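Local coordinates for protein nudix Hydrolase, RenU (Mycolicibacterium smegmatis, PDB 6UUF) that probably hydrolyses nucleoside diphosphate derivatives such as NADH with the help of magnesium, as a member of the Nudix hydrolase family, at residues 25-30 and 37-42; 30-35 and 131-136; 118-123 and 127-132. The protein carries 3 engineered substitutions. All coordinates share one frame; numbering follows the deposited sequence.

Contact 1 of 3, residues 25-30 and 37-42; sequences GLLLRA and AAVLLQ
Leu27 and Val39 meet on one face of this antiparallel hairpin, their side chains passing at a slant. The touching atom of Leu27 is CD1, which sits 3.8 Å from CB of Val39 and equally near its CG1 branch. What brings it there is the first torsion: with CG anti to the backbone N (chi1 178°), the leucine branch swings across toward the partner strand. Arg29, directly opposite Val39 in a non-hydrogen-bonded pair, comes to the same CG1 from a neighbouring direction and lays its CG 4.1 Å from Val39 CG1. Only the aliphatic start of the arginine is used here; the chain bends at chi3, and its guanidinium leaves to form a salt bridge with Asp113 and a hydrogen bond to the carbonyl of Ile160.

On the reverse face Leu28 stands beside Leu40, CB to CB 4.5 Å apart, and Ala30 faces Ala38. The two alanines form a hydrogen-bonded pair: Ala30 N reaches Ala38 O at 2.8 Å, and Ala38 N returns to Ala30 O at 2.7 Å. Farther along, Leu40 N still donates to Leu28 O, over 3.1 Å. Beyond this point the ladder opens; the segment axes run at 144° to each other. A water fills the wedge, accepting from Leu28 N and donating to Leu26 O and to Leu40 O, the last at 2.6 Å, which satisfies buried backbone groups that the diverging strands no longer pair directly.

Strand 23-31 runs parallel to strand 104-113 on its far side, while strand 37-44 is flanked by strand 126-133, whose Trp131 packs against Leu28, Ala30, Ala38 and Leu40. Leu27 and Leu41 both rest on Leu56 of strand 54-60, within the mixed sheet of the Nudix fold.

Contact 2 of 3, residues 30-35 and 131-136; sequences APMPGG and WVLEDQ
Ala30 and Trp131 make the closer of two apolar contacts between these segments. The methyl of Ala30 approaches the six-membered part of the indole obliquely, its CB 3.6 Å from CZ3 and 3.7 Å from CH2 of Trp131. The second contact lies nearer the surface: Met32 CG is 3.8 Å from Leu133 CD2, one chain slanting over the other. With CG anti to the carbonyl carbon, chi1 of Met32 (-65°) places that methylene beside the leucine, and the bend at chi2 turns the sulfur away from it, while the side chain also touches Ala38 and Pro117.

Both pieces of chain are strand ends in the central Nudix sheet. Residues 30-35 leave strand 23-31 and begin the hairpin loop toward strand 37-44; residues 131-136 close strand 126-133. Strand 37-44 lies between the two in the sheet, so the side chains reach across it rather than joining neighbouring strands.

The two segments share no hydrogen bond; each makes its own backbone bonds, and Ala30, Val132 and Glu134 pair with strand 37-44. A weak bond from Gly35 N to Met32 O, at 2.6 Å, accompanies the turn of the hairpin loop, whose glycines are poorly ordered. On the other side Gln136 N donates to Leu133 O across 2.8 Å as the chain turns out of its strand. The indole nitrogen of Trp131 spends its hydrogen on Leu118 O.

Contact 3 of 3, residues 118-123 and 127-132; sequences LHTVPN and AELRWV
Trp131 presents the edge of its indole to Leu118, whose carbonyl oxygen lies almost in the ring plane, only 9° out of it. Leu40 of strand 37-44 brings CD1 over one face of the same ring, and Ala30 lies obliquely on the opposite side. Setting CG anti to the carbonyl carbon (chi1 -75°) carries the indole toward the loop, and Trp131 NE1 donates to Leu118 O over 2.9 Å, nearly straight at 166°, on a lone pair in the carbonyl plane. Leu118 N sits 3.4 Å from Trp131 CZ2.

The other flat pair belongs to strand 126-133 itself. Arg130 holds Glu128 side-on with two nitrogens: NE reaches OE2 of Glu128 at 2.9 Å, in the guanidinium plane, whereas the bond from NH2 to OE1 is tilted from it.

Residues 118-123 belong to the loop joining strand 104-113 to strand 126-133, folded back over the latter, with backbone bonds from Val121 to Ala79 and from Asn123 to Ala78. Leu129 CD1 lies 3.8 Å from both CB and OG1 of Thr120. Pro122 comes in more loosely, with CB 4.3 Å from the same methyl.

A phenylalanine in place of Trp131 would probably leave the carbonyl of Leu118 without its indole donor and loosen the loop from the strand.

The chemistry divides along the strand: one directional bond helps set the rotation of the indole; van der Waals packing round Leu129, against Thr120 and Pro122, covers the middle; the Glu128-Arg130 salt bridge lies on the side turned from the loop and does not touch it.

Trp131 ties the three contacts together: its ring receives Ala30 in contact 2, donates to the 118-123 loop in contact 3, and lies against the hairpin of contact 1, with CZ3 3.5 Å from Leu28 O. Probable backbone hydrogen bonds continue the sheet to strand 126-133: Val132 N to Val39 O and Leu41 N to Arg130 O, each 2.8 Å. Contacts 1 and 2 share Ala30 and have centres about 9 Å apart; those of contacts 2 and 3 are about 14 Å apart. Contact 3 touches helix 67-79 through Thr120 and Leu129, both on Ala79. This is probably the Nudix-box helix, but glutamates that bind metal in relatives are alanines here, probably the engineered substitutions.

Contact 1 of 3, residues 25-30 and 37-42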
ATOM      1  N   GLY A  25       3.613  -0.910  -0.870  1.00 31.36           N
ATOM      2  CA  GLY A  25       2.176  -0.782  -1.140  1.00 31.65           C
ATOM      3  C   GLY A  25       1.808   0.581  -1.675  1.00 28.92           C
ATOM      4  O   GLY A  25       2.470   1.572  -1.331  1.00 29.63           O
ATOM      5  N   LEU A  26       0.739   0.625  -2.485  1.00 27.36           N
ATOM      6  CA  LEU A  26       0.246   1.852  -3.050  1.00 25.39           C
ATOM      7  C   LEU A  26      -0.862   2.465  -2.236  1.00 28.86           C
ATOM      8  O   LEU A  26      -1.909   1.863  -2.083  1.00 26.77           O
ATOM      9  CB  LEU A  26      -0.264   1.603  -4.449  1.00 27.39           C
ATOM     10  CG  LEU A  26      -0.309   2.847  -5.316  1.00 29.44           C
ATOM     11  CD1 LEU A  26       1.047   3.498  -5.543  1.00 28.04           C
ATOM     12  CD2 LEU A  26      -0.936   2.418  -6.639  1.00 33.72           C
ATOM     13  N   LEU A  27      -0.634   3.681  -1.749  1.00 29.61           N
ATOM     14  CA  LEU A  27      -1.681   4.538  -1.178  1.00 31.77           C
ATOM     15  C   LEU A  27      -2.121   5.497  -2.248  1.00 30.25           C
ATOM     16  O   LEU A  27      -1.526   6.565  -2.434  1.00 29.53           O
ATOM     17  CB  LEU A  27      -1.135   5.291   0.039  1.00 34.02           C
ATOM     18  CG  LEU A  27      -2.045   6.272   0.761  1.00 37.56           C
ATOM     19  CD1 LEU A  27      -3.335   5.567   1.084  1.00 40.87           C
ATOM     20  CD2 LEU A  27      -1.397   6.721   2.081  1.00 40.94           C
ATOM     21  N   LEU A  28      -3.133   5.090  -2.994  1.00 29.76           N
ATOM     22  CA  LEU A  28      -3.642   5.855  -4.117  1.00 28.55           C
ATOM     23  C   LEU A  28      -4.793   6.769  -3.653  1.00 29.74           C
ATOM     24  O   LEU A  28      -5.776   6.274  -3.115  1.00 30.81           O
ATOM     25  CB  LEU A  28      -4.158   4.929  -5.196  1.00 29.04           C
ATOM     26  CG  LEU A  28      -4.688   5.635  -6.451  1.00 30.36           C
ATOM     27  CD1 LEU A  28      -3.655   6.573  -7.112  1.00 33.11           C
ATOM     28  CD2 LEU A  28      -5.102   4.556  -7.427  1.00 29.78           C
ATOM     29  N   ARG A  29      -4.663   8.074  -3.900  1.00 28.60           N
ATOM     30  CA  ARG A  29      -5.640   9.087  -3.499  1.00 31.33           C
ATOM     31  C   ARG A  29      -6.436   9.564  -4.670  1.00 30.61           C
ATOM     32  O   ARG A  29      -5.893   9.675  -5.777  1.00 36.15           O
ATOM     33  CB  ARG A  29      -4.979  10.278  -2.836  1.00 31.34           C
ATOM     34  CG  ARG A  29      -4.015   9.890  -1.709  1.00 33.86           C
ATOM     35  CD  ARG A  29      -3.357  11.130  -1.105  1.00 37.73           C
ATOM     36  NE  ARG A  29      -2.570  11.910  -2.082  1.00 36.24           N
ATOM     37  CZ  ARG A  29      -2.006  13.085  -1.813  1.00 35.05           C
ATOM     38  NH1 ARG A  29      -2.145  13.667  -0.610  1.00 34.85           N
ATOM     39  NH2 ARG A  29      -1.319  13.696  -2.763  1.00 35.34           N
ATOM     40  N   ALA A  30      -7.724   9.822  -4.441  1.00 31.83           N
ATOM     41  CA  ALA A  30      -8.585  10.457  -5.459  1.00 35.19           C
ATOM     42  C   ALA A  30      -9.573  11.457  -4.872  1.00 35.02           C
ATOM     43  O   ALA A  30     -10.093  11.252  -3.790  1.00 34.71           O
ATOM     44  CB  ALA A  30      -9.324   9.433  -6.316  1.00 33.63           C
ATOM     45  N   ALA A  37     -10.789  13.955  -0.180  1.00 51.00           N
ATOM     46  CA  ALA A  37      -9.930  12.911  -0.661  1.00 46.47           C
ATOM     47  C   ALA A  37     -10.401  11.490  -0.249  1.00 40.82           C
ATOM     48  O   ALA A  37     -10.664  11.247   0.919  1.00 36.52           O
ATOM     49  CB  ALA A  37      -8.541  13.164  -0.143  1.00 48.14           C
ATOM     50  N   ALA A  38     -10.469  10.566  -1.210  1.00 30.25           N
ATOM     51  CA  ALA A  38     -10.579   9.145  -0.895  1.00 31.82           C
ATOM     52  C   ALA A  38      -9.296   8.362  -1.162  1.00 32.12           C
ATOM     53  O   ALA A  38      -8.498   8.748  -1.981  1.00 34.38           O
ATOM     54  CB  ALA A  38     -11.740   8.505  -1.655  1.00 31.10           C
ATOM     55  N   VAL A  39      -9.129   7.230  -0.475  1.00 32.45           N
ATOM     56  CA  VAL A  39      -8.040   6.308  -0.756  1.00 33.18           C
ATOM     57  C   VAL A  39      -8.565   4.915  -1.103  1.00 30.69           C
ATOM     58  O   VAL A  39      -9.635   4.484  -0.659  1.00 28.34           O
ATOM     59  CB  VAL A  39      -6.975   6.277   0.385  1.00 37.81           C
ATOM     60  CG1 VAL A  39      -6.464   7.692   0.660  1.00 39.11           C
ATOM     61  CG2 VAL A  39      -7.526   5.704   1.652  1.00 38.99           C
ATOM     62  N   LEU A  40      -7.805   4.197  -1.916  1.00 30.05           N
ATOM     63  CA  LEU A  40      -8.263   2.919  -2.420  1.00 27.18           C
ATOM     64  C   LEU A  40      -7.763   1.857  -1.503  1.00 27.76           C
ATOM     65  O   LEU A  40      -6.573   1.697  -1.382  1.00 28.35           O
ATOM     66  CB  LEU A  40      -7.764   2.684  -3.842  1.00 27.12           C
ATOM     67  CG  LEU A  40      -8.104   1.292  -4.367  1.00 28.80           C
ATOM     68  CD1 LEU A  40      -9.607   1.183  -4.522  1.00 28.38           C
ATOM     69  CD2 LEU A  40      -7.404   1.016  -5.673  1.00 30.70           C
ATOM     70  N   LEU A  41      -8.644   1.105  -0.855  1.00 25.79           N
ATOM     71  CA  LEU A  41      -8.163   0.047   0.012  1.00 29.03           C
ATOM     72  C   LEU A  41      -8.624  -1.304  -0.479  1.00 29.68           C
ATOM     73  O   LEU A  41      -9.652  -1.435  -1.147  1.00 28.75           O
ATOM     74  CB  LEU A  41      -8.599   0.227   1.467  1.00 30.08           C
ATOM     75  CG  LEU A  41      -8.250   1.552   2.116  1.00 33.11           C
ATOM     76  CD1 LEU A  41      -8.837   1.681   3.525  1.00 39.15           C
ATOM     77  CD2 LEU A  41      -6.762   1.683   2.144  1.00 33.41           C
ATOM     78  N   GLN A  42      -7.849  -2.287  -0.064  1.00 31.22           N
ATOM     79  CA  GLN A  42      -8.051  -3.666  -0.385  1.00 36.10           C
ATOM     80  C   GLN A  42      -8.468  -4.437   0.872  1.00 36.09           C
ATOM     81  O   GLN A  42      -7.801  -4.354   1.908  1.00 31.82           O
ATOM     82  CB  GLN A  42      -6.759  -4.245  -0.933  1.00 35.74           C
ATOM     83  CG  GLN A  42      -6.921  -5.630  -1.522  1.00 39.83           C
ATOM     84  CD  GLN A  42      -5.583  -6.253  -1.805  1.00 41.76           C
ATOM     85  OE1 GLN A  42      -4.708  -6.269  -0.940  1.00 44.36           O
ATOM     86  NE2 GLN A  42      -5.422  -6.790  -3.005  1.00 43.91           N
TER
HETATM   87  O   HOH W   1      -4.425   2.667  -2.515  1.00 25.03           O

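Contact 2 of 3, residues 30-35 and 131-136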
ATOM      1  N   ALA A  30      -7.724   9.822  -4.441  1.00 31.83           N
ATOM      2  CA  ALA A  30      -8.585  10.457  -5.459  1.00 35.19           C
ATOM      3  C   ALA A  30      -9.573  11.457  -4.872  1.00 35.02           C
ATOM      4  O   ALA A  30     -10.093  11.252  -3.790  1.00 34.71           O
ATOM      5  CB  ALA A  30      -9.324   9.433  -6.316  1.00 33.63           C
ATOM      6  N   PRO A  31      -9.822  12.556  -5.598  1.00 41.79           N
ATOM      7  CA  PRO A  31     -10.787  13.536  -5.102  1.00 49.82           C
ATOM      8  C   PRO A  31     -12.191  13.022  -5.316  1.00 47.78           C
ATOM      9  O   PRO A  31     -12.459  12.355  -6.325  1.00 45.83           O
ATOM     10  CB  PRO A  31     -10.532  14.760  -5.979  1.00 46.56           C
ATOM     11  CG  PRO A  31      -9.774  14.268  -7.167  1.00 47.88           C
ATOM     12  CD  PRO A  31      -9.429  12.835  -6.992  1.00 46.68           C
ATOM     13  N   MET A  32     -13.072  13.310  -4.381  1.00 56.46           N
ATOM     14  CA  MET A  32     -14.491  13.008  -4.595  1.00 68.58           C
ATOM     15  C   MET A  32     -15.193  14.190  -5.287  1.00 70.88           C
ATOM     16  O   MET A  32     -14.683  15.321  -5.224  1.00 77.27           O
ATOM     17  CB  MET A  32     -15.121  12.675  -3.255  1.00 66.87           C
ATOM     18  CG  MET A  32     -14.568  11.406  -2.639  1.00 67.01           C
ATOM     19  SD  MET A  32     -14.810  10.042  -3.784  1.00 61.41           S
ATOM     20  CE  MET A  32     -15.380   8.704  -2.746  1.00 68.53           C
ATOM     21  N   PRO A  33     -16.347  13.954  -5.962  1.00 77.13           N
ATOM     22  CA  PRO A  33     -17.058  15.159  -6.461  1.00 79.28           C
ATOM     23  C   PRO A  33     -17.273  16.185  -5.330  1.00 73.23           C
ATOM     24  O   PRO A  33     -17.045  17.377  -5.531  1.00 72.56           O
ATOM     25  CB  PRO A  33     -18.371  14.592  -7.018  1.00 76.05           C
ATOM     26  CG  PRO A  33     -18.036  13.180  -7.399  1.00 73.78           C
ATOM     27  CD  PRO A  33     -17.021  12.707  -6.380  1.00 74.36           C
ATOM     28  N   GLY A  34     -17.612  15.692  -4.139  1.00 76.52           N
ATOM     29  CA  GLY A  34     -17.579  16.476  -2.893  1.00 80.30           C
ATOM     30  C   GLY A  34     -16.345  17.337  -2.718  1.00 83.00           C
ATOM     31  O   GLY A  34     -16.425  18.447  -2.200  1.00 85.34           O
ATOM     32  N   GLY A  35     -15.201  16.810  -3.136  1.00 88.62           N
ATOM     33  CA  GLY A  35     -13.951  17.557  -3.180  1.00 86.06           C
ATOM     34  C   GLY A  35     -12.955  16.985  -2.199  1.00 82.21           C
ATOM     35  O   GLY A  35     -11.760  17.219  -2.334  1.00 85.75           O
ATOM     36  N   TRP A 131     -12.996   2.527  -2.450  1.00 32.83           N
ATOM     37  CA  TRP A 131     -12.594   3.885  -2.239  1.00 32.94           C
ATOM     38  C   TRP A 131     -13.162   4.304  -0.913  1.00 33.37           C
ATOM     39  O   TRP A 131     -14.354   4.123  -0.682  1.00 37.50           O
ATOM     40  CB  TRP A 131     -13.098   4.748  -3.374  1.00 31.93           C
ATOM     41  CG  TRP A 131     -12.304   4.559  -4.617  1.00 33.06           C
ATOM     42  CD1 TRP A 131     -12.659   3.836  -5.733  1.00 32.65           C
ATOM     43  CD2 TRP A 131     -11.006   5.085  -4.873  1.00 32.31           C
ATOM     44  NE1 TRP A 131     -11.661   3.903  -6.664  1.00 32.01           N
ATOM     45  CE2 TRP A 131     -10.635   4.658  -6.179  1.00 31.03           C
ATOM     46  CE3 TRP A 131     -10.113   5.892  -4.126  1.00 32.45           C
ATOM     47  CZ2 TRP A 131      -9.403   4.992  -6.759  1.00 33.10           C
ATOM     48  CZ3 TRP A 131      -8.901   6.247  -4.697  1.00 32.91           C
ATOM     49  CH2 TRP A 131      -8.548   5.795  -6.014  1.00 34.66           C
ATOM     50  N   VAL A 132     -12.321   4.822  -0.029  1.00 31.31           N
ATOM     51  CA  VAL A 132     -12.740   5.140   1.366  1.00 31.21           C
ATOM     52  C   VAL A 132     -12.299   6.558   1.682  1.00 30.66           C
ATOM     53  O   VAL A 132     -11.148   6.910   1.501  1.00 34.17           O
ATOM     54  CB  VAL A 132     -12.100   4.183   2.375  1.00 32.23           C
ATOM     55  CG1 VAL A 132     -12.409   4.561   3.830  1.00 32.09           C
ATOM     56  CG2 VAL A 132     -12.568   2.762   2.091  1.00 35.43           C
ATOM     57  N   LEU A 133     -13.209   7.401   2.121  1.00 31.71           N
ATOM     58  CA  LEU A 133     -12.811   8.754   2.525  1.00 33.32           C
ATOM     59  C   LEU A 133     -11.674   8.661   3.551  1.00 33.49           C
ATOM     60  O   LEU A 133     -11.742   7.830   4.438  1.00 29.05           O
ATOM     61  CB  LEU A 133     -13.989   9.543   3.084  1.00 34.26           C
ATOM     62  CG  LEU A 133     -15.005   9.962   2.019  1.00 35.75           C
ATOM     63  CD1 LEU A 133     -16.301  10.447   2.662  1.00 38.51           C
ATOM     64  CD2 LEU A 133     -14.440  11.018   1.101  1.00 38.96           C
ATOM     65  N   GLU A 134     -10.627   9.472   3.357  1.00 32.39           N
ATOM     66  CA  GLU A 134      -9.497   9.529   4.265  1.00 37.24           C
ATOM     67  C   GLU A 134      -9.851   9.596   5.741  1.00 35.89           C
ATOM     68  O   GLU A 134      -9.254   8.907   6.549  1.00 37.57           O
ATOM     69  CB  GLU A 134      -8.648  10.760   3.960  1.00 44.88           C
ATOM     70  CG  GLU A 134      -7.682  10.620   2.823  1.00 53.71           C
ATOM     71  CD  GLU A 134      -6.631  11.735   2.837  1.00 68.11           C
ATOM     72  OE1 GLU A 134      -7.047  12.924   2.698  1.00 72.85           O
ATOM     73  OE2 GLU A 134      -5.410  11.419   3.014  1.00 65.14           O
ATOM     74  N   ASP A 135     -10.825  10.430   6.086  1.00 39.64           N
ATOM     75  CA  ASP A 135     -11.330  10.547   7.479  1.00 45.21           C
ATOM     76  C   ASP A 135     -12.007   9.289   8.000  1.00 41.49           C
ATOM     77  O   ASP A 135     -12.191   9.141   9.223  1.00 40.12           O
ATOM     78  CB  ASP A 135     -12.350  11.704   7.600  1.00 50.18           C
ATOM     79  CG  ASP A 135     -11.701  13.086   7.485  1.00 61.15           C
ATOM     80  OD1 ASP A 135     -10.627  13.329   8.077  1.00 67.43           O
ATOM     81  OD2 ASP A 135     -12.283  13.957   6.807  1.00 73.93           O
ATOM     82  N   GLN A 136     -12.444   8.413   7.088  1.00 37.66           N
ATOM     83  CA  GLN A 136     -13.141   7.178   7.477  1.00 37.67           C
ATOM     84  C   GLN A 136     -12.295   5.914   7.416  1.00 35.02           C
ATOM     85  O   GLN A 136     -12.754   4.855   7.864  1.00 34.21           O
ATOM     86  CB  GLN A 136     -14.405   7.023   6.645  1.00 40.19           C
ATOM     87  CG  GLN A 136     -15.341   8.203   6.885  1.00 43.45           C
ATOM     88  CD  GLN A 136     -16.756   7.892   6.542  1.00 43.10           C
ATOM     89  OE1 GLN A 136     -17.622   7.993   7.418  1.00 43.61           O
ATOM     90  NE2 GLN A 136     -17.014   7.468   5.273  1.00 38.33           N
TER

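Contact 3 of 3, residues 118-123 and 127-132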
ATOM      1  N   LEU A 118     -11.120   5.630  -9.629  1.00 46.68           N
ATOM      2  CA  LEU A 118     -11.020   4.700 -10.765  1.00 49.87           C
ATOM      3  C   LEU A 118     -11.847   3.435 -10.570  1.00 51.02           C
ATOM      4  O   LEU A 118     -12.010   2.952  -9.432  1.00 50.69           O
ATOM      5  CB  LEU A 118      -9.544   4.287 -11.008  1.00 48.95           C
ATOM      6  CG  LEU A 118      -8.550   5.412 -11.226  1.00 46.67           C
ATOM      7  CD1 LEU A 118      -7.134   4.907 -11.481  1.00 44.68           C
ATOM      8  CD2 LEU A 118      -9.039   6.280 -12.375  1.00 47.57           C
ATOM      9  N   HIS A 119     -12.352   2.909 -11.692  1.00 52.36           N
ATOM     10  CA  HIS A 119     -12.945   1.558 -11.765  1.00 55.24           C
ATOM     11  C   HIS A 119     -11.836   0.521 -11.654  1.00 51.29           C
ATOM     12  O   HIS A 119     -10.771   0.656 -12.274  1.00 56.28           O
ATOM     13  CB  HIS A 119     -13.670   1.331 -13.097  1.00 64.46           C
ATOM     14  CG  HIS A 119     -14.267  -0.041 -13.226  1.00 78.58           C
ATOM     15  ND1 HIS A 119     -13.611  -1.088 -13.844  1.00 74.82           N
ATOM     16  CD2 HIS A 119     -15.450  -0.546 -12.789  1.00 83.01           C
ATOM     17  CE1 HIS A 119     -14.374  -2.169 -13.800  1.00 79.34           C
ATOM     18  NE2 HIS A 119     -15.490  -1.871 -13.156  1.00 79.59           N
ATOM     19  N   THR A 120     -12.092  -0.506 -10.865  1.00 44.05           N
ATOM     20  CA  THR A 120     -11.113  -1.537 -10.546  1.00 42.28           C
ATOM     21  C   THR A 120     -11.713  -2.857 -11.047  1.00 45.78           C
ATOM     22  O   THR A 120     -12.943  -3.003 -11.099  1.00 42.81           O
ATOM     23  CB  THR A 120     -10.818  -1.603  -9.012  1.00 37.69           C
ATOM     24  OG1 THR A 120     -12.002  -1.925  -8.298  1.00 40.73           O
ATOM     25  CG2 THR A 120     -10.391  -0.275  -8.483  1.00 40.54           C
ATOM     26  N   VAL A 121     -10.844  -3.786 -11.442  1.00 48.23           N
ATOM     27  CA  VAL A 121     -11.217  -5.170 -11.676  1.00 55.43           C
ATOM     28  C   VAL A 121     -10.489  -6.010 -10.625  1.00 58.02           C
ATOM     29  O   VAL A 121      -9.268  -6.144 -10.714  1.00 57.36           O
ATOM     30  CB  VAL A 121     -10.849  -5.640 -13.107  1.00 58.09           C
ATOM     31  CG1 VAL A 121     -11.365  -7.067 -13.357  1.00 59.03           C
ATOM     32  CG2 VAL A 121     -11.414  -4.666 -14.129  1.00 58.45           C
ATOM     33  N   PRO A 122     -11.225  -6.547  -9.611  1.00 65.21           N
ATOM     34  CA  PRO A 122     -10.534  -7.314  -8.562  1.00 66.73           C
ATOM     35  C   PRO A 122      -9.959  -8.643  -9.084  1.00 71.58           C
ATOM     36  O   PRO A 122     -10.520  -9.267  -9.996  1.00 74.88           O
ATOM     37  CB  PRO A 122     -11.613  -7.528  -7.482  1.00 64.86           C
ATOM     38  CG  PRO A 122     -12.905  -7.399  -8.204  1.00 66.79           C
ATOM     39  CD  PRO A 122     -12.680  -6.452  -9.353  1.00 65.26           C
ATOM     40  N   ASN A 123      -8.807  -9.008  -8.539  1.00 72.43           N
ATOM     41  CA  ASN A 123      -8.123 -10.240  -8.859  1.00 75.79           C
ATOM     42  C   ASN A 123      -7.220 -10.591  -7.662  1.00 78.66           C
ATOM     43  O   ASN A 123      -7.138  -9.811  -6.707  1.00 66.29           O
ATOM     44  CB  ASN A 123      -7.301 -10.036 -10.136  1.00 79.74           C
ATOM     45  CG  ASN A 123      -7.074 -11.326 -10.908  1.00 88.66           C
ATOM     46  OD1 ASN A 123      -7.620 -12.385 -10.567  1.00 87.68           O
ATOM     47  ND2 ASN A 123      -6.255 -11.246 -11.957  1.00 92.46           N
ATOM     48  N   ALA A 127     -10.653  -9.373  -2.269  1.00 59.30           N
ATOM     49  CA  ALA A 127     -11.997  -9.797  -1.920  1.00 69.40           C
ATOM     50  C   ALA A 127     -12.925  -8.639  -2.266  1.00 66.73           C
ATOM     51  O   ALA A 127     -14.010  -8.834  -2.826  1.00 69.88           O
ATOM     52  CB  ALA A 127     -12.094 -10.139  -0.435  1.00 70.47           C
ATOM     53  N   GLU A 128     -12.469  -7.440  -1.917  1.00 53.17           N
ATOM     54  CA  GLU A 128     -13.056  -6.209  -2.387  1.00 50.84           C
ATOM     55  C   GLU A 128     -11.936  -5.132  -2.446  1.00 38.19           C
ATOM     56  O   GLU A 128     -10.882  -5.214  -1.782  1.00 36.55           O
ATOM     57  CB  GLU A 128     -14.245  -5.804  -1.472  1.00 57.58           C
ATOM     58  CG  GLU A 128     -15.192  -4.741  -2.049  1.00 61.91           C
ATOM     59  CD  GLU A 128     -16.024  -4.004  -0.994  1.00 63.58           C
ATOM     60  OE1 GLU A 128     -16.303  -4.572   0.085  1.00 60.60           O
ATOM     61  OE2 GLU A 128     -16.412  -2.843  -1.254  1.00 62.34           O
ATOM     62  N   LEU A 129     -12.147  -4.190  -3.338  1.00 38.41           N
ATOM     63  CA  LEU A 129     -11.463  -2.919  -3.333  1.00 37.75           C
ATOM     64  C   LEU A 129     -12.513  -1.850  -3.155  1.00 37.45           C
ATOM     65  O   LEU A 129     -13.584  -1.897  -3.768  1.00 37.23           O
ATOM     66  CB  LEU A 129     -10.765  -2.705  -4.640  1.00 40.14           C
ATOM     67  CG  LEU A 129      -9.586  -3.629  -4.832  1.00 40.66           C
ATOM     68  CD1 LEU A 129      -9.468  -3.943  -6.319  1.00 41.20           C
ATOM     69  CD2 LEU A 129      -8.355  -2.956  -4.231  1.00 39.05           C
ATOM     70  N   ARG A 130     -12.187  -0.865  -2.329  1.00 35.97           N
ATOM     71  CA  ARG A 130     -13.123   0.168  -2.029  1.00 37.80           C
ATOM     72  C   ARG A 130     -12.420   1.516  -1.817  1.00 35.79           C
ATOM     73  O   ARG A 130     -11.374   1.621  -1.126  1.00 30.88           O
ATOM     74  CB  ARG A 130     -13.889  -0.244  -0.780  1.00 40.34           C
ATOM     75  CG  ARG A 130     -15.222   0.459  -0.665  1.00 45.96           C
ATOM     76  CD  ARG A 130     -15.752   0.324   0.746  1.00 49.17           C
ATOM     77  NE  ARG A 130     -16.394  -0.972   0.999  1.00 49.89           N
ATOM     78  CZ  ARG A 130     -16.790  -1.408   2.201  1.00 45.97           C
ATOM     79  NH1 ARG A 130     -16.596  -0.689   3.336  1.00 41.33           N
ATOM     80  NH2 ARG A 130     -17.383  -2.582   2.266  1.00 42.66           N
ATOM     81  N   TRP A 131     -12.996   2.527  -2.450  1.00 32.83           N
ATOM     82  CA  TRP A 131     -12.594   3.885  -2.239  1.00 32.94           C
ATOM     83  C   TRP A 131     -13.162   4.304  -0.913  1.00 33.37           C
ATOM     84  O   TRP A 131     -14.354   4.123  -0.682  1.00 37.50           O
ATOM     85  CB  TRP A 131     -13.098   4.748  -3.374  1.00 31.93           C
ATOM     86  CG  TRP A 131     -12.304   4.559  -4.617  1.00 33.06           C
ATOM     87  CD1 TRP A 131     -12.659   3.836  -5.733  1.00 32.65           C
ATOM     88  CD2 TRP A 131     -11.006   5.085  -4.873  1.00 32.31           C
ATOM     89  NE1 TRP A 131     -11.661   3.903  -6.664  1.00 32.01           N
ATOM     90  CE2 TRP A 131     -10.635   4.658  -6.179  1.00 31.03           C
ATOM     91  CE3 TRP A 131     -10.113   5.892  -4.126  1.00 32.45           C
ATOM     92  CZ2 TRP A 131      -9.403   4.992  -6.759  1.00 33.10           C
ATOM     93  CZ3 TRP A 131      -8.901   6.247  -4.697  1.00 32.91           C
ATOM     94  CH2 TRP A 131      -8.548   5.795  -6.014  1.00 34.66           C
ATOM     95  N   VAL A 132     -12.321   4.822  -0.029  1.00 31.31           N
ATOM     96  CA  VAL A 132     -12.740   5.140   1.366  1.00 31.21           C
ATOM     97  C   VAL A 132     -12.299   6.558   1.682  1.00 30.66           C
ATOM     98  O   VAL A 132     -11.148   6.910   1.501  1.00 34.17           O
ATOM     99  CB  VAL A 132     -12.100   4.183   2.375  1.00 32.23           C
ATOM    100  CG1 VAL A 132     -12.409   4.561   3.830  1.00 32.09           C
ATOM    101  CG2 VAL A 132     -12.568   2.762   2.091  1.00 35.43           C
TER